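Beta-lactamase-related domain-containing protein (Bacteroides dorei DSM 17855, PDB 5TGF) is probably a serine hydrolase of the beta-lactamase family, although its substrate and reaction are not established. Local coordinates at residues T11-I16 and P327-T332; G24-G29 and G304-H309; T236-Q241 and L267-E272. All blocks are in the same frame, centred on the assembly; numbering follows the deposited sequence.

Contact 1 of 3, residues T11-I16 and P327-T332; sequences TPLDSI and PVLSET
Thr332 sets its methyl against the first turn of helix 11-22, where CG2 lies 3.8 Å from the backbone N of Leu13 and close to the ring carbon CB of Pro12. Its hydroxyl side meets Ile16 tip to tip, with CD1 of Ile16 3.5 Å from OG1 of Thr332. Threonine suits this buried place because OG1 folds back on its own helix and bonds to Val328 O at 2.6 Å, while the methyl is left to face the partner. On the inner side Leu13 and Leu329 cross at about a right angle, CD1 of Leu13 lying 3.7 Å from CD2 of Leu329. With chi1 at 179° the Leu13 chain extends away from its backbone N, carrying CD1 across to Leu329. Segments 11-16 and 328-332 run nearly antiparallel (163°), their axes 10.1 Å apart at closest approach. They belong to the N- and C-terminal helices of the beta-lactamase fold, packed on one face of the main sheet, with Leu13 also touching Phe41 and Leu329 touching Tyr293. Toward solvent the fit slackens: CD1 of Ile16 comes no nearer than 4.2 Å to CG2 of Val328, both residues are partly exposed, and Pro12 is exposed.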
loop_
_atom_site.group_PDB
_atom_site.type_symbol
_atom_site.label_atom_id
_atom_site.label_comp_id
_atom_site.label_asym_id
_atom_site.label_seq_id
_atom_site.Cartn_x
_atom_site.Cartn_y
_atom_site.Cartn_z
ATOM N N THR A 11 8.429 -23.003 12.707
ATOM C CA THR A 11 9.798 -22.758 13.074
ATOM C C THR A 11 10.635 -22.001 12.031
ATOM O O THR A 11 11.401 -21.120 12.404
ATOM C CB THR A 11 10.515 -24.087 13.408
ATOM O OG1 THR A 11 9.832 -24.688 14.493
ATOM C CG2 THR A 11 11.938 -23.849 13.802
ATOM N N PRO A 12 10.547 -22.374 10.741
ATOM C CA PRO A 12 11.403 -21.661 9.795
ATOM C C PRO A 12 11.088 -20.132 9.728
ATOM O O PRO A 12 12.001 -19.313 9.563
ATOM C CB PRO A 12 11.120 -22.359 8.469
ATOM C CG PRO A 12 10.587 -23.700 8.850
ATOM C CD PRO A 12 9.780 -23.446 10.077
ATOM N N LEU A 13 9.816 -19.759 9.869
ATOM C CA LEU A 13 9.443 -18.343 9.864
ATOM C C LEU A 13 9.964 -17.664 11.133
ATOM O O LEU A 13 10.579 -16.602 11.081
ATOM C CB LEU A 13 7.927 -18.201 9.764
ATOM C CG LEU A 13 7.356 -16.792 9.763
ATOM C CD1 LEU A 13 7.864 -16.057 8.532
ATOM C CD2 LEU A 13 5.829 -16.814 9.784
ATOM N N ASP A 14 9.725 -18.301 12.285
ATOM C CA ASP A 14 10.168 -17.753 13.573
ATOM C C ASP A 14 11.697 -17.595 13.587
ATOM O O ASP A 14 12.233 -16.619 14.126
ATOM C CB ASP A 14 9.672 -18.665 14.702
ATOM C CG ASP A 14 9.993 -18.126 16.105
ATOM O OD1 ASP A 14 9.817 -16.911 16.373
ATOM O OD2 ASP A 14 10.333 -18.962 16.972
ATOM N N SER A 15 12.414 -18.504 12.927
ATOM C CA SER A 15 13.876 -18.441 12.950
ATOM C C SER A 15 14.335 -17.235 12.171
ATOM O O SER A 15 15.275 -16.555 12.566
ATOM C CB SER A 15 14.531 -19.699 12.360
ATOM O OG SER A 15 14.408 -20.794 13.242
ATOM N N ILE A 16 13.681 -16.980 11.047
ATOM C CA ILE A 16 14.097 -15.857 10.199
ATOM C C ILE A 16 13.841 -14.531 10.929
ATOM O O ILE A 16 14.699 -13.668 10.966
ATOM C CB ILE A 16 13.374 -15.876 8.843
ATOM C CG1 ILE A 16 13.847 -17.083 8.018
ATOM C CG2 ILE A 16 13.622 -14.567 8.086
ATOM C CD1 ILE A 16 12.995 -17.363 6.774
ATOM N N PRO A 327 9.566 -10.198 0.771
ATOM C CA PRO A 327 8.847 -11.392 0.299
ATOM C C PRO A 327 9.412 -12.725 0.763
ATOM O O PRO A 327 8.760 -13.748 0.513
ATOM C CB PRO A 327 8.990 -11.325 -1.244
ATOM C CG PRO A 327 9.344 -9.953 -1.533
ATOM C CD PRO A 327 10.051 -9.375 -0.352
ATOM N N VAL A 328 10.551 -12.752 1.455
ATOM C CA VAL A 328 10.956 -14.009 2.145
ATOM C C VAL A 328 9.862 -14.479 3.123
ATOM O O VAL A 328 9.707 -15.685 3.386
ATOM C CB VAL A 328 12.337 -13.930 2.839
ATOM C CG1 VAL A 328 12.265 -13.108 4.107
ATOM C CG2 VAL A 328 12.862 -15.324 3.160
ATOM N N LEU A 329 9.057 -13.540 3.627
ATOM C CA LEU A 329 8.024 -13.876 4.586
ATOM C C LEU A 329 6.878 -14.667 3.940
ATOM O O LEU A 329 6.449 -15.713 4.435
ATOM C CB LEU A 329 7.462 -12.599 5.221
ATOM C CG LEU A 329 8.435 -11.872 6.131
ATOM C CD1 LEU A 329 7.975 -10.424 6.306
ATOM C CD2 LEU A 329 8.557 -12.590 7.469
ATOM N N SER A 330 6.373 -14.164 2.828
ATOM C CA SER A 330 5.323 -14.874 2.091
ATOM C C SER A 330 5.864 -16.177 1.468
ATOM O O SER A 330 5.152 -17.173 1.437
ATOM C CB SER A 330 4.706 -13.975 1.024
ATOM O OG SER A 330 5.726 -13.290 0.319
ATOM N N GLU A 331 7.114 -16.175 1.032
ATOM C CA GLU A 331 7.719 -17.390 0.456
ATOM C C GLU A 331 7.784 -18.482 1.513
ATOM O O GLU A 331 7.440 -19.647 1.252
ATOM C CB GLU A 331 9.164 -17.095 -0.013
ATOM C CG GLU A 331 9.902 -18.277 -0.631
ATOM C CD GLU A 331 11.353 -17.964 -0.986
ATOM O OE1 GLU A 331 11.829 -18.380 -2.049
ATOM O OE2 GLU A 331 12.033 -17.281 -0.215
ATOM N N THR A 332 8.214 -18.106 2.720
ATOM C CA THR A 332 8.383 -19.064 3.824
ATOM C C THR A 332 7.024 -19.565 4.311
ATOM O O THR A 332 6.840 -20.772 4.579
ATOM C CB THR A 332 9.209 -18.452 4.955
ATOM O OG1 THR A 332 10.463 -17.949 4.460
ATOM C CG2 THR A 332 9.507 -19.477 6.072
#

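Contact 2 of 3, residues G24-G29 and G304-H309; sequences GYYPGG and GFFIAH
The ring of Tyr26 carries the methyl of Ala308 over one face, a CH-pi contact in which CB of Ala308 stands 3.9 Å from the ring centroid and is displaced toward the rim. At the edge, in the ring plane, lies the backbone carbon of His309, 3.5 Å from CD1 of Tyr26. Phe306 completes the cluster with a T-shaped stack: its edge is directed at the face of Tyr26, the planes 70° apart and the centroids separated by 5.7 Å. Chi1 of Phe306 (170°) points the ring away from its backbone N, toward Tyr26. Alanine suits position 308 because its single methyl fits between the Tyr26 ring and the carbonyl oxygen of Gly28 (CB to O 3.7 Å). Gly29 brings the backbones closest, its CA 3.1 Å from Ile307 O in a bent and presumably weak CA-H...O contact; with that oxygen so near and the Phe306 ring close by, the lack of a side chain makes glycine apt here. A water bridges the backbones, donating to Gly28 O at 2.8 Å and accepting from His309 N at 2.9 Å. Beyond it Pro27 rests CD on the carbonyl oxygen of His309, whose NE2 is hydrogen-bonded to NE2 of His195. Phe305 pairs with Cys32, joining strands 28-35 and 302-307; on their other sides Gly29 pairs with Tyr45 and Phe306 with Tyr293. Trp20 of helix 11-22 covers both Tyr26 and Phe306, and helix 207-218 packs on Phe305 from the other side of the sheet.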
loop_
_atom_site.group_PDB
_atom_site.type_symbol
_atom_site.label_atom_id
_atom_site.label_comp_id
_atom_site.label_asym_id
_atom_site.label_seq_id
_atom_site.Cartn_x
_atom_site.Cartn_y
_atom_site.Cartn_z
ATOM N N GLY A 24 19.919 -7.006 15.387
ATOM C CA GLY A 24 19.628 -5.620 15.685
ATOM C C GLY A 24 19.036 -4.817 14.511
ATOM O O GLY A 24 18.995 -3.597 14.563
ATOM N N TYR A 25 18.607 -5.494 13.453
ATOM C CA TYR A 25 17.956 -4.802 12.345
ATOM C C TYR A 25 16.671 -4.090 12.790
ATOM O O TYR A 25 16.345 -3.031 12.259
ATOM C CB TYR A 25 17.592 -5.754 11.227
ATOM C CG TYR A 25 18.706 -6.578 10.604
ATOM C CD1 TYR A 25 20.000 -6.125 10.535
ATOM C CD2 TYR A 25 18.394 -7.778 9.984
ATOM C CE1 TYR A 25 20.980 -6.876 9.886
ATOM C CE2 TYR A 25 19.364 -8.549 9.391
ATOM C CZ TYR A 25 20.643 -8.069 9.310
ATOM O OH TYR A 25 21.573 -8.867 8.696
ATOM N N TYR A 26 15.885 -4.749 13.647
ATOM C CA TYR A 26 14.718 -4.140 14.292
ATOM C C TYR A 26 14.803 -4.223 15.836
ATOM O O TYR A 26 15.370 -5.191 16.351
ATOM C CB TYR A 26 13.446 -4.888 13.879
ATOM C CG TYR A 26 13.242 -4.994 12.394
ATOM C CD1 TYR A 26 12.821 -3.897 11.663
ATOM C CD2 TYR A 26 13.392 -6.204 11.733
ATOM C CE1 TYR A 26 12.571 -3.989 10.297
ATOM C CE2 TYR A 26 13.166 -6.309 10.370
ATOM C CZ TYR A 26 12.783 -5.197 9.648
ATOM O OH TYR A 26 12.525 -5.332 8.286
ATOM N N PRO A 27 14.197 -3.257 16.560
ATOM C CA PRO A 27 14.131 -3.362 18.026
ATOM C C PRO A 27 12.996 -4.281 18.488
ATOM O O PRO A 27 12.983 -4.737 19.625
ATOM C CB PRO A 27 13.875 -1.911 18.468
ATOM C CG PRO A 27 13.200 -1.262 17.313
ATOM C CD PRO A 27 13.681 -1.963 16.080
ATOM N N GLY A 28 12.056 -4.554 17.597
ATOM C CA GLY A 28 10.865 -5.313 17.910
ATOM C C GLY A 28 10.094 -5.517 16.619
ATOM O O GLY A 28 10.433 -4.938 15.591
ATOM N N GLY A 29 9.041 -6.311 16.683
ATOM C CA GLY A 29 8.194 -6.572 15.536
ATOM C C GLY A 29 7.040 -7.453 15.923
ATOM O O GLY A 29 7.022 -8.012 17.032
ATOM N N GLY A 304 -1.501 -12.183 5.700
ATOM C CA GLY A 304 -0.616 -11.914 6.800
ATOM C C GLY A 304 -0.051 -10.502 6.831
ATOM O O GLY A 304 -0.039 -9.754 5.820
ATOM N N PHE A 305 0.579 -10.187 7.945
ATOM C CA PHE A 305 1.187 -8.870 8.092
ATOM C C PHE A 305 2.339 -9.004 9.057
ATOM O O PHE A 305 2.167 -9.528 10.173
ATOM C CB PHE A 305 0.164 -7.864 8.590
ATOM C CG PHE A 305 0.695 -6.452 8.717
ATOM C CD1 PHE A 305 1.487 -5.901 7.712
ATOM C CD2 PHE A 305 0.265 -5.630 9.741
ATOM C CE1 PHE A 305 1.911 -4.586 7.761
ATOM C CE2 PHE A 305 0.694 -4.319 9.817
ATOM C CZ PHE A 305 1.537 -3.795 8.840
ATOM N N PHE A 306 3.521 -8.571 8.628
ATOM C CA PHE A 306 4.648 -8.340 9.540
ATOM C C PHE A 306 4.824 -6.831 9.717
ATOM O O PHE A 306 4.981 -6.068 8.716
ATOM C CB PHE A 306 5.930 -8.962 8.969
ATOM C CG PHE A 306 7.186 -8.597 9.702
ATOM C CD1 PHE A 306 7.496 -9.181 10.941
ATOM C CD2 PHE A 306 8.107 -7.734 9.142
ATOM C CE1 PHE A 306 8.695 -8.877 11.585
ATOM C CE2 PHE A 306 9.277 -7.416 9.786
ATOM C CZ PHE A 306 9.562 -7.969 11.029
ATOM N N ILE A 307 4.822 -6.388 10.982
ATOM C CA ILE A 307 4.972 -4.966 11.301
ATOM C C ILE A 307 6.247 -4.746 12.129
ATOM O O ILE A 307 6.567 -5.502 13.061
ATOM C CB ILE A 307 3.729 -4.387 11.992
ATOM C CG1 ILE A 307 3.753 -2.865 11.985
ATOM C CG2 ILE A 307 3.563 -4.944 13.396
ATOM C CD1 ILE A 307 2.468 -2.251 12.553
ATOM N N ALA A 308 7.010 -3.731 11.728
ATOM C CA ALA A 308 8.270 -3.390 12.296
ATOM C C ALA A 308 8.794 -2.134 11.597
ATOM O O ALA A 308 8.244 -1.731 10.567
ATOM C CB ALA A 308 9.264 -4.535 12.132
ATOM N N HIS A 309 9.835 -1.540 12.162
ATOM C CA HIS A 309 10.472 -0.347 11.578
ATOM C C HIS A 309 11.984 -0.505 11.731
ATOM O O HIS A 309 12.521 -0.519 12.828
ATOM C CB HIS A 309 9.976 0.957 12.216
ATOM C CG HIS A 309 10.375 2.190 11.456
ATOM N ND1 HIS A 309 11.696 2.531 11.224
ATOM C CD2 HIS A 309 9.633 3.118 10.808
ATOM C CE1 HIS A 309 11.739 3.625 10.473
ATOM N NE2 HIS A 309 10.507 3.984 10.193
HETATM O O HOH W 1 10.588 -2.245 14.870
#

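Contact 3 of 3, residues T236-Q241 and L267-E272; sequences TMQADQ and LGEWRE
Leu267 wedges its two methyls between the end of helix 231-238 and the turn after it: CD1 lies over CA of Met237, a selenomethionine, and CD2 is 3.6 Å from CG of Gln241. The side chains of Met237 and Leu267 cross at about a right angle, and a straight backbone bond, Leu267 N to Met237 O at 2.9 Å, fixes their spacing. Gln241, bent at chi2, folds back so that NE2 donates to Thr236 O (3.0 Å). Glu269 also crosses Met237 nearly at right angles. Its CD sits 3.0 Å from Met237 O, the oxygen that takes Leu267 N, which the carboxylate oxygens meet as fellow acceptors. Glutamate suits the place because OE1 takes a water that joins it to NE2 of Gln238; OE1 of Gln238 is hydrogen-bonded to NZ of Lys298. Arg271 suits the helix end because its long chain, bent at chi3, brings NH1 to Gln238 O at 3.0 Å, the oxygen in the guanidinium plane and the bond on a carbonyl lone pair. NE of Arg271 is hydrogen-bonded to Ser263 O. Met237 and Glu269 both pack on Trp62 of helix 60-74, and Gln238, Glu269 and Arg271 touch strand 281-285, next to the edge strand 270-274.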
loop_
_atom_site.group_PDB
_atom_site.type_symbol
_atom_site.label_atom_id
_atom_site.label_comp_id
_atom_site.label_asym_id
_atom_site.label_seq_id
_atom_site.Cartn_x
_atom_site.Cartn_y
_atom_site.Cartn_z
ATOM N N THR A 236 -11.014 -4.454 -9.154
ATOM C CA THR A 236 -10.346 -3.385 -9.917
ATOM C C THR A 236 -9.033 -2.962 -9.220
ATOM O O THR A 236 -8.035 -2.738 -9.896
ATOM C CB THR A 236 -11.273 -2.171 -10.101
ATOM O OG1 THR A 236 -12.379 -2.563 -10.949
ATOM C CG2 THR A 236 -10.536 -0.989 -10.755
HETATM N N MSE A 237 -9.029 -2.914 -7.887
HETATM C CA MSE A 237 -7.811 -2.583 -7.150
HETATM C C MSE A 237 -6.704 -3.595 -7.409
HETATM O O MSE A 237 -5.511 -3.273 -7.282
HETATM C CB MSE A 237 -8.114 -2.504 -5.641
HETATM C CG MSE A 237 -8.935 -1.275 -5.190
HETATM SE SE MSE A 237 -9.536 -1.583 -3.329
HETATM C CE MSE A 237 -7.762 -1.454 -2.432
ATOM N N GLN A 238 -7.095 -4.842 -7.633
ATOM C CA GLN A 238 -6.170 -5.973 -7.853
ATOM C C GLN A 238 -5.844 -6.261 -9.310
ATOM O O GLN A 238 -5.012 -7.138 -9.590
ATOM C CB GLN A 238 -6.735 -7.223 -7.158
ATOM C CG GLN A 238 -6.865 -7.045 -5.664
ATOM C CD GLN A 238 -7.438 -8.254 -4.937
ATOM O OE1 GLN A 238 -7.649 -9.319 -5.533
ATOM N NE2 GLN A 238 -7.590 -8.130 -3.624
ATOM N N ALA A 239 -6.488 -5.554 -10.238
ATOM C CA ALA A 239 -6.276 -5.770 -11.673
ATOM C C ALA A 239 -4.997 -5.086 -12.146
ATOM O O ALA A 239 -4.477 -4.204 -11.495
ATOM C CB ALA A 239 -7.454 -5.216 -12.491
ATOM N N ASP A 240 -4.580 -5.443 -13.347
ATOM C CA ASP A 240 -3.489 -4.784 -14.032
ATOM C C ASP A 240 -3.838 -3.321 -14.284
ATOM O O ASP A 240 -4.682 -3.036 -15.106
ATOM C CB ASP A 240 -3.254 -5.487 -15.385
ATOM C CG ASP A 240 -2.123 -4.870 -16.193
ATOM O OD1 ASP A 240 -1.383 -3.997 -15.698
ATOM O OD2 ASP A 240 -1.909 -5.322 -17.314
ATOM N N GLN A 241 -3.182 -2.405 -13.585
ATOM C CA GLN A 241 -3.347 -0.987 -13.861
ATOM C C GLN A 241 -2.118 -0.360 -14.518
ATOM O O GLN A 241 -2.076 0.845 -14.767
ATOM C CB GLN A 241 -3.750 -0.238 -12.577
ATOM C CG GLN A 241 -5.005 -0.760 -11.910
ATOM C CD GLN A 241 -6.267 -0.536 -12.745
ATOM O OE1 GLN A 241 -6.230 0.167 -13.738
ATOM N NE2 GLN A 241 -7.393 -1.117 -12.321
ATOM N N LEU A 267 -4.114 -0.795 -7.951
ATOM C CA LEU A 267 -4.359 0.498 -7.300
ATOM C C LEU A 267 -3.783 0.494 -5.898
ATOM O O LEU A 267 -4.239 -0.247 -5.007
ATOM C CB LEU A 267 -5.854 0.808 -7.235
ATOM C CG LEU A 267 -6.588 0.734 -8.579
ATOM C CD1 LEU A 267 -8.088 0.938 -8.370
ATOM C CD2 LEU A 267 -6.087 1.784 -9.550
ATOM N N GLY A 268 -2.664 1.180 -5.727
ATOM C CA GLY A 268 -1.965 1.211 -4.429
ATOM C C GLY A 268 -1.450 -0.117 -3.877
ATOM O O GLY A 268 -1.331 -0.258 -2.686
ATOM N N GLU A 269 -1.166 -1.083 -4.743
ATOM C CA GLU A 269 -0.744 -2.399 -4.330
ATOM C C GLU A 269 0.027 -3.085 -5.462
ATOM O O GLU A 269 -0.298 -2.898 -6.673
ATOM C CB GLU A 269 -1.953 -3.242 -3.926
ATOM C CG GLU A 269 -2.989 -3.462 -5.038
ATOM C CD GLU A 269 -4.421 -3.597 -4.486
ATOM O OE1 GLU A 269 -4.953 -4.734 -4.402
ATOM O OE2 GLU A 269 -5.003 -2.553 -4.044
ATOM N N TRP A 270 1.029 -3.873 -5.080
ATOM C CA TRP A 270 1.823 -4.646 -6.030
ATOM C C TRP A 270 1.153 -5.972 -6.330
ATOM O O TRP A 270 0.651 -6.682 -5.416
ATOM C CB TRP A 270 3.245 -4.943 -5.483
ATOM C CG TRP A 270 4.101 -3.728 -5.199
ATOM C CD1 TRP A 270 4.196 -3.033 -4.013
ATOM C CD2 TRP A 270 5.015 -3.100 -6.093
ATOM N NE1 TRP A 270 5.041 -1.971 -4.158
ATOM C CE2 TRP A 270 5.564 -1.995 -5.423
ATOM C CE3 TRP A 270 5.343 -3.301 -7.449
ATOM C CZ2 TRP A 270 6.450 -1.115 -6.037
ATOM C CZ3 TRP A 270 6.264 -2.429 -8.048
ATOM C CH2 TRP A 270 6.798 -1.366 -7.355
ATOM N N ARG A 271 1.170 -6.315 -7.608
ATOM C CA ARG A 271 0.829 -7.632 -8.110
ATOM C C ARG A 271 2.073 -8.509 -8.173
ATOM O O ARG A 271 2.819 -8.477 -9.134
ATOM C CB ARG A 271 0.148 -7.486 -9.471
ATOM C CG ARG A 271 -1.174 -6.708 -9.407
ATOM C CD ARG A 271 -1.807 -6.368 -10.760
ATOM N NE ARG A 271 -1.510 -7.323 -11.837
ATOM C CZ ARG A 271 -2.336 -8.210 -12.378
ATOM N NH1 ARG A 271 -3.558 -8.432 -11.918
ATOM N NH2 ARG A 271 -1.885 -8.935 -13.364
ATOM N N GLU A 272 2.402 -9.155 -7.056
ATOM C CA GLU A 272 3.700 -9.827 -6.923
ATOM C C GLU A 272 3.745 -11.133 -7.740
ATOM O O GLU A 272 4.750 -11.424 -8.375
ATOM C CB GLU A 272 4.023 -10.164 -5.469
ATOM C CG GLU A 272 4.267 -8.948 -4.592
ATOM C CD GLU A 272 4.793 -9.317 -3.208
ATOM O OE1 GLU A 272 4.501 -10.416 -2.718
ATOM O OE2 GLU A 272 5.420 -8.459 -2.581
HETATM O O HOH W 2 -7.228 -5.021 -2.949
#

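In the fold
The three contacts nest along the chain: contact 1 joins the terminal helices 11-22 and 328-337, contact 2 closes a shorter loop within it, and contact 3 lies inside both. Contacts 1 and 2 have centres 13 Å apart and touch, CD1 of Leu329 packing on CB of Phe306 at 3.7 Å. Helix 11-22 precedes strand 28-35, and helix 328-337 is the next element after strand 302-307, so the N- and C-terminal helices pack together on the face of the sheet that their own strands help to form. Contact 3 is about 25 Å from contact 2, centre to centre, across the chain's middle, where the same six-stranded sheet ends in strand 270-274. Glu269 of contact 3 lies near, without touching, an SxxK pattern (Ser58, Lys61) that may mark the active site, as in serine beta-lactamases.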